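Local coordinates for Alr4995 protein (Nostoc sp., PDB 6LRF) that is a bifunctional arginine dihydrolase and ornithine cyclodeaminase, probably turning arginine into ornithine in one domain and ornithine into proline in another, at residues S569-V574 against E586-Q591. Numbering follows the deposited sequence.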
# COMPACT_ATOMS: atom_id res chain seq x y z
N SER B 569 10.33 -24.33 -30.40
CA SER B 569 10.78 -24.30 -29.02
C SER B 569 11.69 -23.11 -28.82
O SER B 569 12.26 -22.58 -29.78
CB SER B 569 11.52 -25.59 -28.62
OG SER B 569 12.83 -25.61 -29.18
N ILE B 570 11.84 -22.70 -27.57
CA ILE B 570 12.82 -21.69 -27.21
C ILE B 570 14.23 -22.13 -27.63
O ILE B 570 15.00 -21.31 -28.13
CB ILE B 570 12.80 -21.41 -25.69
CG1 ILE B 570 11.47 -20.74 -25.31
CG2 ILE B 570 13.96 -20.53 -25.28
CD1 ILE B 570 11.26 -20.64 -23.79
N ALA B 571 14.56 -23.40 -27.45
CA ALA B 571 15.91 -23.89 -27.74
C ALA B 571 16.25 -23.75 -29.23
O ALA B 571 17.38 -23.40 -29.58
CB ALA B 571 16.06 -25.32 -27.30
N LYS B 572 15.28 -24.03 -30.09
CA LYS B 572 15.48 -23.88 -31.53
C LYS B 572 15.55 -22.41 -31.92
O LYS B 572 16.24 -22.04 -32.87
CB LYS B 572 14.37 -24.61 -32.29
CG LYS B 572 14.53 -26.12 -32.21
CD LYS B 572 13.59 -26.90 -33.11
CE LYS B 572 13.88 -28.40 -33.01
NZ LYS B 572 12.82 -29.24 -33.65
N GLY B 573 14.87 -21.55 -31.16
CA GLY B 573 14.98 -20.11 -31.35
C GLY B 573 16.38 -19.61 -31.04
O GLY B 573 16.87 -18.68 -31.68
N VAL B 574 17.04 -20.21 -30.06
CA VAL B 574 18.43 -19.88 -29.76
C VAL B 574 19.37 -20.45 -30.83
O VAL B 574 20.22 -19.74 -31.36
CB VAL B 574 18.84 -20.40 -28.36
CG1 VAL B 574 20.35 -20.24 -28.13
CG2 VAL B 574 18.04 -19.66 -27.29
N GLU B 586 20.44 -17.77 -21.72
CA GLU B 586 21.48 -18.31 -20.85
C GLU B 586 21.13 -19.71 -20.36
O GLU B 586 22.02 -20.54 -20.19
CB GLU B 586 21.74 -17.39 -19.65
CG GLU B 586 22.35 -16.02 -20.00
CD GLU B 586 23.67 -16.08 -20.79
OE1 GLU B 586 24.31 -17.17 -20.86
OE2 GLU B 586 24.07 -15.03 -21.34
N CYS B 587 19.84 -19.98 -20.12
CA CYS B 587 19.44 -21.33 -19.70
C CYS B 587 19.76 -22.34 -20.79
O CYS B 587 20.29 -23.42 -20.52
CB CYS B 587 17.94 -21.41 -19.34
SG CYS B 587 17.55 -20.62 -17.77
N VAL B 588 19.44 -21.99 -22.03
CA VAL B 588 19.72 -22.90 -23.13
C VAL B 588 21.24 -23.07 -23.33
O VAL B 588 21.73 -24.19 -23.41
CB VAL B 588 19.04 -22.44 -24.44
CG1 VAL B 588 19.53 -23.27 -25.63
CG2 VAL B 588 17.51 -22.52 -24.31
N ARG B 589 21.98 -21.97 -23.34
CA ARG B 589 23.42 -22.04 -23.63
C ARG B 589 24.21 -22.75 -22.53
O ARG B 589 25.23 -23.39 -22.81
CB ARG B 589 23.99 -20.63 -23.84
CG ARG B 589 23.82 -20.10 -25.28
CD ARG B 589 24.70 -20.85 -26.30
NE ARG B 589 24.70 -20.18 -27.60
CZ ARG B 589 24.10 -20.63 -28.70
NH1 ARG B 589 23.44 -21.79 -28.67
NH2 ARG B 589 24.15 -19.94 -29.84
N ASN B 590 23.76 -22.64 -21.29
CA ASN B 590 24.47 -23.28 -20.20
C ASN B 590 23.80 -24.57 -19.72
O ASN B 590 24.20 -25.16 -18.73
CB ASN B 590 24.63 -22.30 -19.04
CG ASN B 590 25.49 -21.10 -19.43
OD1 ASN B 590 26.72 -21.15 -19.33
ND2 ASN B 590 24.85 -20.03 -19.87
N GLN B 591 22.77 -24.99 -20.45
CA GLN B 591 22.05 -26.22 -20.16
C GLN B 591 21.51 -26.26 -18.73
O GLN B 591 21.65 -27.25 -18.02
CB GLN B 591 22.94 -27.43 -20.43
CG GLN B 591 23.55 -27.38 -21.82
CD GLN B 591 24.90 -28.05 -21.86
OE1 GLN B 591 24.99 -29.28 -21.78
NE2 GLN B 591 25.96 -27.25 -21.96
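Over one face of the Arg589 guanidinium lies the methyl CG1 of Val574, 3.5 Å above its plane and offset toward the rim. The offset favours one amino end: CG1 of Val574 is 3.5 Å from NH1 of Arg589 but 4.2 Å from NH2. NE of Arg589 also makes a weak hydrogen bond to the hydroxyl of Tyr585. A bend at chi2 (-69°) swings the arginine chain across toward the other helix, bringing the guanidinium to the valine although the CB of Arg589 does not point there.

Val574 and Val588 meet tip to tip, with CG1 to CG1 at 4.0 Å. Both valines hold CG1 anti to the backbone N (chi1 171° in each), leaving CG2 of Val588 beside its own N; that methyl lies 4.0 Å from CA of Ala571 and 4.2 Å from CG2 of Ile570. Val588 therefore fits against Ile570, Ala571 and Val574, spread over little more than one helical turn, where Ala571 and Val588 bring their CA atoms within 6.1 Å. With an alanine in place of Val574, one guanidinium face is likely to lose its methyl cover, and a gap would probably open beside Val588.

Helix 570-575 is capped at its start, where OG of Ser569 accepts from N of Lys572 at 3.1 Å, while a Schellman motif with Gln591 at C-prime ends helix 583-589. Ile570 also touches Leu596 and Cys587 touches Phe594, both on an outer strand of the parallel Rossmann-type sheet. Across the interface the chemistry is apolar, apart from the arginine's flat face, which implies that these two short helices of the C-terminal Rossmann region are joined by methyl packing rather than by directed polar bonds.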